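Local coordinates for protein secretory pathway GDP dissociation inhibitor (Saccharomyces cerevisiae, PDB 2BCG) that inhibits release of GDP from the Rab GTPase Sec4, extracts GDP-bound Ypt7 from vacuolar membranes and is essential to the yeast secretory pathway, at residues Ala131-Ile134 / Glu135-Ser139; Pro140-Ile144 / Phe145-Arg149; Lys151-Leu154 / Glu155-Ser158; Tyr119-Gln123 / Gly124-Lys128. One frame throughout, in Å; residues are numbered along the deposited sequence. Where two conformers were deposited one is given.

Contact 1 of 4, residues Ala131-Ile134 / Glu135-Ser139; sequences ANEI and EAISS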
loop_
_atom_site.group_PDB
_atom_site.type_symbol
_atom_site.label_atom_id
_atom_site.label_comp_id
_atom_site.label_asym_id
_atom_site.label_seq_id
_atom_site.Cartn_x
_atom_site.Cartn_y
_atom_site.Cartn_z
ATOM N N ALA A 131 4.690 -23.414 11.059
ATOM C CA ALA A 131 3.867 -22.300 11.504
ATOM C C ALA A 131 3.020 -22.706 12.700
ATOM O O ALA A 131 2.234 -21.901 13.210
ATOM C CB ALA A 131 2.976 -21.793 10.346
ATOM N N ASN A 132 3.158 -23.968 13.125
ATOM C CA ASN A 132 2.443 -24.464 14.312
ATOM C C ASN A 132 3.185 -25.656 14.920
ATOM O O ASN A 132 4.163 -26.134 14.346
ATOM C CB ASN A 132 0.977 -24.787 13.966
ATOM C CG ASN A 132 0.837 -25.906 12.948
ATOM O OD1 ASN A 132 1.598 -26.869 12.963
ATOM N ND2 ASN A 132 -0.144 -25.782 12.050
ATOM N N GLU A 133 2.731 -26.152 16.075
ATOM C CA GLU A 133 3.440 -27.244 16.749
ATOM C C GLU A 133 3.447 -28.564 15.964
ATOM O O GLU A 133 4.488 -29.241 15.922
ATOM C CB GLU A 133 2.865 -27.485 18.155
ATOM C CG GLU A 133 3.680 -28.487 18.990
ATOM C CD GLU A 133 3.230 -28.532 20.431
ATOM O OE1 GLU A 133 2.104 -28.058 20.689
ATOM O OE2 GLU A 133 4.002 -29.010 21.284
ATOM N N ILE A 134 2.311 -28.928 15.360
ATOM C CA ILE A 134 2.229 -30.125 14.509
ATOM C C ILE A 134 3.270 -30.076 13.388
ATOM O O ILE A 134 3.971 -31.077 13.138
ATOM C CB ILE A 134 0.810 -30.300 13.915
ATOM C CG1 ILE A 134 -0.157 -30.697 15.036
ATOM C CG2 ILE A 134 0.823 -31.299 12.732
ATOM C CD1 ILE A 134 -1.611 -30.344 14.751
ATOM N N GLU A 135 3.382 -28.918 12.732
ATOM C CA GLU A 135 4.338 -28.769 11.632
ATOM C C GLU A 135 5.775 -28.846 12.175
ATOM O O GLU A 135 6.671 -29.419 11.523
ATOM C CB GLU A 135 4.119 -27.470 10.845
ATOM C CG GLU A 135 2.850 -27.462 9.989
ATOM C CD GLU A 135 2.677 -26.189 9.150
ATOM O OE1 GLU A 135 1.675 -26.143 8.383
ATOM O OE2 GLU A 135 3.473 -25.234 9.264
ATOM N N ALA A 136 5.994 -28.267 13.362
ATOM C CA ALA A 136 7.301 -28.337 14.011
ATOM C C ALA A 136 7.701 -29.778 14.365
ATOM O O ALA A 136 8.857 -30.193 14.162
ATOM C CB ALA A 136 7.342 -27.444 15.237
ATOM N N ILE A 137 6.738 -30.550 14.849
ATOM C CA ILE A 137 6.967 -31.977 15.118
ATOM C C ILE A 137 7.302 -32.727 13.825
ATOM O O ILE A 137 8.260 -33.532 13.797
ATOM C CB ILE A 137 5.747 -32.574 15.835
ATOM C CG1 ILE A 137 5.744 -32.061 17.281
ATOM C CG2 ILE A 137 5.750 -34.113 15.776
ATOM C CD1 ILE A 137 4.364 -32.080 17.932
ATOM N N SER A 138 6.556 -32.431 12.762
ATOM C CA SER A 138 6.715 -33.118 11.463
ATOM C C SER A 138 8.000 -32.804 10.699
ATOM O O SER A 138 8.462 -33.616 9.885
ATOM C CB SER A 138 5.569 -32.735 10.517
ATOM O OG SER A 138 4.328 -33.256 10.967
ATOM N N SER A 139 8.538 -31.600 10.884
ATOM C CA SER A 139 9.546 -31.110 9.931
ATOM C C SER A 139 10.807 -31.967 9.923
ATOM O O SER A 139 11.326 -32.316 10.992
ATOM C CB SER A 139 9.931 -29.674 10.262
ATOM O OG SER A 139 10.895 -29.211 9.333
#
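Asn132 lays its carboxamide across the near half of the Glu135 side chain, OD1 standing 3.3 Å from Glu135 CG, with the two chains at about a right angle and the amide and carboxylate planes 53° apart. Asn132 is the N-cap of helix 133-138 and a worked example of a familiar principle: the first turn of a helix has N-H groups that no earlier carbonyl can meet, and a side chain supplies the acceptor. Its CG sits between the backbone N and the carbonyl carbon (chi1 63°), which brings OD1 forward over the first turn to accept from Glu135 N at 2.7 Å, the donor lying almost straight ahead of the amide C=O. In a classical capping box the Glu135 carboxylate would accept from the N-cap amide; here the extended chain reaches one residue further back, and OE2 accepts from Ala131 N at 2.8 Å, on its anti side and 28° out of the carboxylate plane. Past the cap, regular helical bonding begins, as in Ile137 N to Glu133 O at 2.8 Å, and Ile137 CD1 rests 3.8 Å from Glu133 CG. The methyl of Ala136 belongs to the geranylgeranyl pocket. Glu135 also forms a salt bridge to Lys128 of strand 125-128, while Lys147 of helix 144-159 donates to the carbonyls of Ala136 and Ser139, so the short helix is tied to the strand before it and the helix after it.

Contact 2 of 4, residues Pro140-Ile144 / Phe145-Arg149; sequences PLMGI and FEKRR. With GER (geran-8-yl geran), chain D.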
loop_
_atom_site.group_PDB
_atom_site.type_symbol
_atom_site.label_atom_id
_atom_site.label_comp_id
_atom_site.label_asym_id
_atom_site.label_seq_id
_atom_site.Cartn_x
_atom_site.Cartn_y
_atom_site.Cartn_z
ATOM N N PRO A 140 11.301 -32.324 8.718
ATOM C CA PRO A 140 12.577 -33.027 8.607
ATOM C C PRO A 140 13.788 -32.099 8.661
ATOM O O PRO A 140 14.926 -32.573 8.519
ATOM C CB PRO A 140 12.483 -33.694 7.238
ATOM C CG PRO A 140 11.647 -32.748 6.431
ATOM C CD PRO A 140 10.652 -32.152 7.401
ATOM N N LEU A 141 13.542 -30.798 8.851
ATOM C CA LEU A 141 14.625 -29.814 8.863
ATOM C C LEU A 141 15.638 -30.045 9.999
ATOM O O LEU A 141 16.783 -29.601 9.900
ATOM C CB LEU A 141 14.057 -28.396 8.917
ATOM C CG LEU A 141 13.423 -27.828 7.635
ATOM C CD1 LEU A 141 12.682 -26.533 7.952
ATOM C CD2 LEU A 141 14.481 -27.608 6.528
ATOM N N MET A 142 15.205 -30.733 11.067
ATOM C CA MET A 142 16.035 -31.003 12.258
ATOM C C MET A 142 15.763 -32.416 12.749
ATOM O O MET A 142 14.637 -32.900 12.618
ATOM C CB MET A 142 15.669 -30.051 13.402
ATOM C CG MET A 142 15.945 -28.587 13.151
ATOM S SD MET A 142 15.733 -27.679 14.681
ATOM C CE MET A 142 15.868 -26.007 14.022
ATOM N N GLY A 143 16.773 -33.061 13.333
ATOM C CA GLY A 143 16.565 -34.327 14.035
ATOM C C GLY A 143 16.010 -34.118 15.434
ATOM O O GLY A 143 15.970 -32.982 15.940
ATOM N N ILE A 144 15.619 -35.217 16.086
ATOM C CA ILE A 144 14.938 -35.146 17.384
ATOM C C ILE A 144 15.752 -34.428 18.468
ATOM O O ILE A 144 15.248 -33.552 19.170
ATOM C CB ILE A 144 14.514 -36.548 17.898
ATOM C CG1 ILE A 144 13.547 -37.211 16.907
ATOM C CG2 ILE A 144 13.846 -36.441 19.285
ATOM C CD1 ILE A 144 12.967 -38.604 17.321
ATOM N N PHE A 145 17.021 -34.791 18.607
ATOM C CA PHE A 145 17.813 -34.211 19.694
ATOM C C PHE A 145 18.101 -32.730 19.478
ATOM O O PHE A 145 18.119 -31.946 20.431
ATOM C CB PHE A 145 19.096 -35.014 19.902
ATOM C CG PHE A 145 18.833 -36.404 20.388
ATOM C CD1 PHE A 145 19.045 -37.500 19.560
ATOM C CD2 PHE A 145 18.323 -36.619 21.661
ATOM C CE1 PHE A 145 18.771 -38.800 20.016
ATOM C CE2 PHE A 145 18.051 -37.912 22.118
ATOM C CZ PHE A 145 18.261 -39.003 21.277
ATOM N N GLU A 146 18.295 -32.357 18.218
ATOM C CA GLU A 146 18.481 -30.955 17.874
ATOM C C GLU A 146 17.188 -30.157 18.079
ATOM O O GLU A 146 17.228 -28.993 18.498
ATOM C CB GLU A 146 19.042 -30.812 16.456
ATOM C CG GLU A 146 19.595 -29.426 16.133
ATOM C CD GLU A 146 20.849 -28.986 16.920
ATOM O OE1 GLU A 146 21.431 -29.755 17.712
ATOM O OE2 GLU A 146 21.281 -27.834 16.704
ATOM N N LYS A 147 16.047 -30.795 17.832
ATOM C CA LYS A 147 14.763 -30.153 18.067
ATOM C C LYS A 147 14.540 -29.872 19.538
ATOM O O LYS A 147 14.035 -28.810 19.876
ATOM C CB LYS A 147 13.626 -31.002 17.536
ATOM C CG LYS A 147 13.378 -30.823 16.094
ATOM C CD LYS A 147 12.114 -31.565 15.714
ATOM C CE LYS A 147 11.958 -31.526 14.199
ATOM N NZ LYS A 147 10.807 -32.321 13.726
ATOM N N ARG A 148 14.937 -30.811 20.410
ATOM C CA ARG A 148 14.859 -30.601 21.850
ATOM C C ARG A 148 15.681 -29.385 22.315
ATOM O O ARG A 148 15.220 -28.610 23.172
ATOM C CB ARG A 148 15.258 -31.877 22.608
ATOM C CG ARG A 148 14.262 -33.020 22.425
ATOM C CD ARG A 148 14.609 -34.261 23.251
ATOM N NE ARG A 148 13.729 -35.370 22.881
ATOM C CZ ARG A 148 13.816 -36.609 23.353
ATOM N NH1 ARG A 148 14.756 -36.939 24.237
ATOM N NH2 ARG A 148 12.946 -37.519 22.931
ATOM N N ARG A 149 16.877 -29.216 21.742
ATOM C CA ARG A 149 17.721 -28.066 22.062
ATOM C C ARG A 149 17.091 -26.774 21.505
ATOM O O ARG A 149 17.111 -25.737 22.160
ATOM C CB ARG A 149 19.141 -28.240 21.518
ATOM C CG ARG A 149 19.997 -29.277 22.276
ATOM C CD ARG A 149 21.399 -29.359 21.720
ATOM N NE ARG A 149 21.488 -30.102 20.459
ATOM C CZ ARG A 149 21.702 -31.415 20.369
ATOM N NH1 ARG A 149 21.862 -32.147 21.471
ATOM N NH2 ARG A 149 21.759 -32.008 19.178
HETATM C C1 GER D . 5.705 -16.422 21.430
HETATM C C2 GER D . 6.053 -17.815 20.849
HETATM C C3 GER D . 7.338 -18.383 20.832
HETATM C C4 GER D . 8.571 -17.662 21.401
HETATM C C5 GER D . 7.523 -19.772 20.201
HETATM C C6 GER D . 7.730 -20.891 21.232
HETATM C C7 GER D . 7.624 -22.152 20.636
HETATM C C8 GER D . 8.085 -23.391 21.098
HETATM C C9 GER D . 8.819 -23.516 22.445
HETATM C C10 GER D . 7.825 -24.651 20.250
HETATM C C11 GER D . 9.068 -25.165 19.501
HETATM C C12 GER D . 8.865 -26.473 19.058
HETATM C C13 GER D . 9.734 -27.322 18.369
HETATM C C14 GER D . 11.143 -26.895 17.963
HETATM C C15 GER D . 9.260 -28.726 17.998
HETATM C C16 GER D . 9.664 -29.730 19.067
HETATM C C17 GER D . 9.484 -31.028 18.616
HETATM C C18 GER D . 10.244 -32.138 18.971
HETATM C C19 GER D . 11.418 -31.993 19.962
HETATM C C20 GER D . 9.892 -33.513 18.366
#
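With CG beside its own backbone N (chi1 -83°) and every later torsion extended, the Lys147 chain runs back along the start of helix 144-159 to meet Met142, whose CG is likewise beside its backbone N (chi1 -65°). This is the N-terminal turn of the helix, with Gly143 at the N-cap: its carbonyl oxygen accepts from Lys147 N at 2.9 Å. The lysine shaft then crosses Met142, Lys147 CG standing 3.6 Å from Met142 CB and Lys147 CE 3.4 Å from Met142 O. Beyond, NZ donates to the carbonyls of Ser139 and Ala136, near the C-terminal end of helix 133-138, where the oxygens would be expected to stabilise its charge. The same side chain also borders the lipid, Lys147 CB lying 3.4 Å from C19 of the geranylgeranyl group. A leucine here would probably leave those two carbonyls without their common donor and Met142 O without the CE methylene that packs on it. Arg148 lies side by side with Ile144, pointing the same way, with NE 3.8 Å from Ile144 CG2. Glu146, bent at chi2, is held from two quarters: OE2 accepts from Thr191 and Gly188, and OE1 takes a side-on salt bridge from Arg149. Both donors lie in the guanidinium plane and share the one oxygen, Arg149 NE at 2.8 Å from Glu146 OE1 and Arg149 NH2 at 2.7 Å from it.

Contact 3 of 4, residues Lys151-Leu154 / Glu155-Ser158; sequences KKFL and EWIS. With GER (geran-8-yl geran), chain D.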
loop_
_atom_site.group_PDB
_atom_site.type_symbol
_atom_site.label_atom_id
_atom_site.label_comp_id
_atom_site.label_asym_id
_atom_site.label_seq_id
_atom_site.Cartn_x
_atom_site.Cartn_y
_atom_site.Cartn_z
ATOM N N LYS A 151 13.865 -26.247 21.100
ATOM C CA LYS A 151 12.718 -25.987 21.982
ATOM C C LYS A 151 13.082 -25.199 23.249
ATOM O O LYS A 151 12.390 -24.237 23.616
ATOM C CB LYS A 151 12.046 -27.309 22.350
ATOM C CG LYS A 151 10.771 -27.165 23.149
ATOM C CD LYS A 151 9.857 -28.330 22.857
ATOM C CE LYS A 151 8.707 -28.455 23.848
ATOM N NZ LYS A 151 7.836 -29.581 23.363
ATOM N N LYS A 152 14.166 -25.597 23.914
ATOM C CA LYS A 152 14.615 -24.870 25.095
ATOM C C LYS A 152 14.989 -23.444 24.747
ATOM O O LYS A 152 14.688 -22.523 25.496
ATOM C CB LYS A 152 15.780 -25.590 25.760
ATOM C CG LYS A 152 15.381 -26.957 26.268
ATOM C CD LYS A 152 16.530 -27.662 26.925
ATOM C CE LYS A 152 15.980 -28.640 27.956
ATOM N NZ LYS A 152 17.058 -29.443 28.586
ATOM N N PHE A 153 15.624 -23.266 23.589
ATOM C CA PHE A 153 15.923 -21.930 23.077
ATOM C C PHE A 153 14.652 -21.087 22.910
ATOM O O PHE A 153 14.581 -19.959 23.402
ATOM C CB PHE A 153 16.671 -22.039 21.745
ATOM C CG PHE A 153 16.849 -20.727 21.038
ATOM C CD1 PHE A 153 17.791 -19.813 21.489
ATOM C CD2 PHE A 153 16.094 -20.421 19.897
ATOM C CE1 PHE A 153 17.978 -18.594 20.840
ATOM C CE2 PHE A 153 16.269 -19.216 19.237
ATOM C CZ PHE A 153 17.214 -18.293 19.705
ATOM N N LEU A 154 13.653 -21.634 22.227
ATOM C CA LEU A 154 12.424 -20.887 21.985
ATOM C C LEU A 154 11.611 -20.669 23.262
ATOM O O LEU A 154 10.903 -19.665 23.381
ATOM C CB LEU A 154 11.578 -21.558 20.885
ATOM C CG LEU A 154 12.162 -21.546 19.462
ATOM C CD1 LEU A 154 11.222 -22.315 18.558
ATOM C CD2 LEU A 154 12.386 -20.134 18.912
ATOM N N GLU A 155 11.720 -21.595 24.219
ATOM C CA GLU A 155 11.079 -21.428 25.532
ATOM C C GLU A 155 11.697 -20.261 26.309
ATOM O O GLU A 155 11.005 -19.564 27.058
ATOM C CB GLU A 155 11.156 -22.728 26.348
ATOM C CG GLU A 155 10.153 -23.812 25.904
ATOM C CD GLU A 155 10.427 -25.177 26.542
ATOM O OE1 GLU A 155 11.565 -25.406 27.032
ATOM O OE2 GLU A 155 9.507 -26.024 26.548
ATOM N N TRP A 156 12.992 -20.050 26.119
ATOM C CA TRP A 156 13.688 -18.914 26.708
ATOM C C TRP A 156 13.257 -17.599 26.043
ATOM O O TRP A 156 13.010 -16.607 26.745
ATOM C CB TRP A 156 15.201 -19.131 26.647
ATOM C CG TRP A 156 16.024 -17.921 26.938
ATOM C CD1 TRP A 156 16.302 -17.388 28.168
ATOM C CD2 TRP A 156 16.715 -17.110 25.985
ATOM N NE1 TRP A 156 17.108 -16.286 28.036
ATOM C CE2 TRP A 156 17.382 -16.091 26.707
ATOM C CE3 TRP A 156 16.833 -17.137 24.588
ATOM C CZ2 TRP A 156 18.148 -15.107 26.079
ATOM C CZ3 TRP A 156 17.593 -16.154 23.960
ATOM C CH2 TRP A 156 18.242 -15.151 24.708
ATOM N N ILE A 157 13.149 -17.598 24.709
ATOM C CA ILE A 157 12.593 -16.462 23.950
ATOM C C ILE A 157 11.232 -16.043 24.531
ATOM O O ILE A 157 10.989 -14.858 24.754
ATOM C CB ILE A 157 12.415 -16.771 22.413
ATOM C CG1 ILE A 157 13.755 -17.067 21.716
ATOM C CG2 ILE A 157 11.647 -15.626 21.693
ATOM C CD1 ILE A 157 14.574 -15.860 21.298
ATOM N N SER A 158 10.364 -17.021 24.773
ATOM C CA SER A 158 9.013 -16.764 25.274
ATOM C C SER A 158 8.984 -16.283 26.736
ATOM O O SER A 158 8.147 -15.451 27.103
ATOM C CB SER A 158 8.147 -18.014 25.118
ATOM O OG SER A 158 6.772 -17.700 25.294
HETATM C C1 GER D . 5.705 -16.422 21.430
HETATM C C2 GER D . 6.053 -17.815 20.849
HETATM C C3 GER D . 7.338 -18.383 20.832
HETATM C C4 GER D . 8.571 -17.662 21.401
HETATM C C5 GER D . 7.523 -19.772 20.201
HETATM C C6 GER D . 7.730 -20.891 21.232
HETATM C C7 GER D . 7.624 -22.152 20.636
HETATM C C8 GER D . 8.085 -23.391 21.098
HETATM C C9 GER D . 8.819 -23.516 22.445
HETATM C C10 GER D . 7.825 -24.651 20.250
HETATM C C11 GER D . 9.068 -25.165 19.501
HETATM C C12 GER D . 8.865 -26.473 19.058
HETATM C C13 GER D . 9.734 -27.322 18.369
HETATM C C14 GER D . 11.143 -26.895 17.963
HETATM C C15 GER D . 9.260 -28.726 17.998
HETATM C C16 GER D . 9.664 -29.730 19.067
HETATM C C17 GER D . 9.484 -31.028 18.616
HETATM C C18 GER D . 10.244 -32.138 18.971
HETATM C C19 GER D . 11.418 -31.993 19.962
HETATM C C20 GER D . 9.892 -33.513 18.366
#
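The Phe153 ring carries Ile157 over one face, CG1 standing 4.1 Å above the plane and shifted toward the rim, while Trp156 approaches obliquely, its CZ3 4.0 Å from Phe153 CE1. The indole in turn has Phe153 O at its edge, in plane, 3.8 Å from Trp156 CE3. Both aromatic residues place CG anti to the backbone N (chi1 172° for Phe153 and 167° for Trp156), the setting that sends their rings down the same flank of helix 144-159. Together with Ile157 they make the buried side of an amphipathic helix: Phe153 packs on Met178, Val181, Ile195 and Ile219, and Trp156 meets Phe216 edge-to-face. A serine in place of Phe153 would probably open a gap among these helices and take from Trp156 CZ3 and Ile157 CD1 one of the surfaces they pack against. The neighbouring flank is given to the lipid. Leu154 CD1 lies 3.7 Å from C11 of the geranylgeranyl chain, and Ile157 CG2 and Glu155 CG touch its C4 and C9 branches. Glu155 also leans on Lys151, Glu155 OE2 being 3.7 Å from Lys151 CE. The charged ends do not meet, since Lys151 NZ stays 5.1 Å from Glu155 OE2. Even the charged residues of this flank meet the isoprenoid largely through their methylene groups, which implies that the lipid is held by apolar packing and shape and not by directed polar bonds.

Contact 4 of 4, residues Tyr119-Gln123 / Gly124-Lys128; sequences YVFKQ and GKIYK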
loop_
_atom_site.group_PDB
_atom_site.type_symbol
_atom_site.label_atom_id
_atom_site.label_comp_id
_atom_site.label_asym_id
_atom_site.label_seq_id
_atom_site.Cartn_x
_atom_site.Cartn_y
_atom_site.Cartn_z
ATOM N N TYR A 119 9.012 -20.859 2.924
ATOM C CA TYR A 119 9.759 -22.095 2.592
ATOM C C TYR A 119 11.225 -21.799 2.602
ATOM O O TYR A 119 11.630 -20.716 2.204
ATOM C CB TYR A 119 9.385 -22.607 1.190
ATOM C CG TYR A 119 8.012 -23.215 1.128
ATOM C CD1 TYR A 119 6.877 -22.423 1.241
ATOM C CD2 TYR A 119 7.861 -24.568 0.948
ATOM C CE1 TYR A 119 5.612 -22.975 1.187
ATOM C CE2 TYR A 119 6.603 -25.143 0.906
ATOM C CZ TYR A 119 5.481 -24.334 1.033
ATOM O OH TYR A 119 4.208 -24.881 0.968
ATOM N N VAL A 120 12.021 -22.766 3.054
ATOM C CA VAL A 120 13.465 -22.622 3.065
ATOM C C VAL A 120 14.081 -23.655 2.142
ATOM O O VAL A 120 13.628 -24.796 2.099
ATOM C CB VAL A 120 14.053 -22.679 4.519
ATOM C CG1 VAL A 120 13.934 -24.093 5.164
ATOM C CG2 VAL A 120 15.484 -22.166 4.556
ATOM N N PHE A 121 15.072 -23.221 1.366
ATOM C CA PHE A 121 15.825 -24.075 0.446
ATOM C C PHE A 121 16.945 -24.802 1.175
ATOM O O PHE A 121 17.705 -24.193 1.931
ATOM C CB PHE A 121 16.401 -23.143 -0.618
ATOM C CG PHE A 121 17.222 -23.794 -1.693
ATOM C CD1 PHE A 121 16.674 -24.054 -2.952
ATOM C CD2 PHE A 121 18.578 -24.031 -1.490
ATOM C CE1 PHE A 121 17.459 -24.551 -3.999
ATOM C CE2 PHE A 121 19.364 -24.542 -2.514
ATOM C CZ PHE A 121 18.809 -24.819 -3.763
ATOM N N LYS A 122 17.040 -26.106 0.946
ATOM C CA LYS A 122 18.167 -26.879 1.500
ATOM C C LYS A 122 18.533 -27.922 0.453
ATOM O O LYS A 122 17.701 -28.730 0.066
ATOM C CB LYS A 122 17.783 -27.516 2.859
ATOM C CG LYS A 122 18.909 -28.359 3.539
ATOM C CD LYS A 122 18.382 -29.109 4.781
ATOM C CE LYS A 122 18.275 -28.220 6.035
ATOM N NZ LYS A 122 18.364 -28.999 7.359
ATOM N N GLN A 123 19.770 -27.865 -0.045
ATOM C CA GLN A 123 20.294 -28.874 -0.993
ATOM C C GLN A 123 19.354 -29.128 -2.183
ATOM O O GLN A 123 19.014 -30.285 -2.474
ATOM C CB GLN A 123 20.574 -30.211 -0.271
ATOM C CG GLN A 123 21.754 -30.204 0.699
ATOM C CD GLN A 123 21.716 -31.397 1.669
ATOM O OE1 GLN A 123 21.592 -32.552 1.248
ATOM N NE2 GLN A 123 21.794 -31.112 2.972
ATOM N N GLY A 124 18.920 -28.057 -2.844
ATOM C CA GLY A 124 18.137 -28.165 -4.070
ATOM C C GLY A 124 16.629 -28.320 -3.912
ATOM O O GLY A 124 15.889 -28.233 -4.904
ATOM N N LYS A 125 16.165 -28.534 -2.675
ATOM C CA LYS A 125 14.731 -28.715 -2.420
ATOM C C LYS A 125 14.238 -27.603 -1.508
ATOM O O LYS A 125 15.037 -26.970 -0.815
ATOM C CB LYS A 125 14.467 -30.062 -1.739
ATOM C CG LYS A 125 15.017 -31.276 -2.493
ATOM C CD LYS A 125 14.508 -32.589 -1.895
ATOM C CE LYS A 125 13.038 -32.826 -2.219
ATOM N NZ LYS A 125 12.801 -33.090 -3.671
ATOM N N ILE A 126 12.922 -27.391 -1.478
ATOM C CA ILE A 126 12.334 -26.417 -0.524
ATOM C C ILE A 126 11.471 -27.122 0.523
ATOM O O ILE A 126 10.843 -28.134 0.214
ATOM C CB ILE A 126 11.549 -25.269 -1.248
ATOM C CG1 ILE A 126 10.407 -25.771 -2.145
ATOM C CG2 ILE A 126 12.556 -24.442 -2.082
ATOM C CD1 ILE A 126 9.509 -24.642 -2.706
ATOM N N TYR A 127 11.453 -26.559 1.726
ATOM C CA TYR A 127 10.748 -27.122 2.906
ATOM C C TYR A 127 9.905 -26.033 3.560
ATOM O O TYR A 127 10.419 -24.942 3.819
ATOM C CB TYR A 127 11.786 -27.625 3.932
ATOM C CG TYR A 127 12.664 -28.726 3.401
ATOM C CD1 TYR A 127 12.294 -30.067 3.584
ATOM C CD2 TYR A 127 13.826 -28.444 2.684
ATOM C CE1 TYR A 127 13.058 -31.092 3.068
ATOM C CE2 TYR A 127 14.601 -29.475 2.155
ATOM C CZ TYR A 127 14.203 -30.794 2.364
ATOM O OH TYR A 127 14.940 -31.839 1.870
ATOM N N LYS A 128 8.634 -26.318 3.858
ATOM C CA LYS A 128 7.833 -25.308 4.527
ATOM C C LYS A 128 8.339 -25.139 5.968
ATOM O O LYS A 128 8.463 -26.127 6.732
ATOM C CB LYS A 128 6.325 -25.593 4.490
ATOM C CG LYS A 128 5.482 -24.424 5.086
ATOM C CD LYS A 128 4.018 -24.791 5.351
ATOM C CE LYS A 128 3.206 -23.539 5.739
ATOM N NZ LYS A 128 3.472 -23.104 7.161
HETATM O O HOH W 1 17.313 -31.330 0.695
#
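A beta hairpin joins strand 118-122 to strand 125-128, and its type I' turn runs from Lys122 to Lys125. Positive phi at Gln123 (50°) and Gly124 (86°) gives the turn the twist of the strands, and the end pair closes with Lys122 N to Lys125 O at 2.8 Å and Lys125 N to Lys122 O at 3.1 Å. The next hydrogen-bonded pair is Val120 with Tyr127. Phe121 swings its ring beneath the turn, with CG anti to the backbone N (chi1 -180°), CZ coming within 3.4 Å of Gly124 CA. On the same sheet face, Tyr119 receives Lys128 CB over its ring, a CH-pi contact 3.9 Å from the centroid, and Tyr119 CD2 touches Ile126 CD1 at 4.0 Å. The other face carries Tyr127, whose CE2 lies 3.8 Å from Lys122 CB. A water at the edge of this ring, in plane, bonds to Tyr127 OH and donates to Lys122 O. Strand 118-122 pairs in parallel with strand 330-334 on its other side, and strand 125-128 is an outermost strand of the mixed sheet within this chain. A type I' turn with glycine at its second inner position, closed by a hydrogen-bonded pair, is typical of the two-residue beta hairpin.

Along the chain the order is contact 4, contact 1, contact 2, contact 3, from the edge hairpin of the mixed sheet through helix 133-138 into helix 144-159. Centres of contacts 1 and 2 lie about 11 Å apart, those of contacts 2 and 3, on the same helix, about 14 Å, and contact 4 is about 16 Å from both contacts 1 and 2. Contacts 3 and 4 do not touch, their centres about 24 Å apart. Contact 4 meets contact 2 where Leu141 packs on Val120 and Tyr127. It also meets contact 1 through the Lys128-Glu135 salt bridge, which ties the sheet edge to helix 133-138; contacts 1, 2 and 3 all contribute residues to the geranylgeranyl pockets.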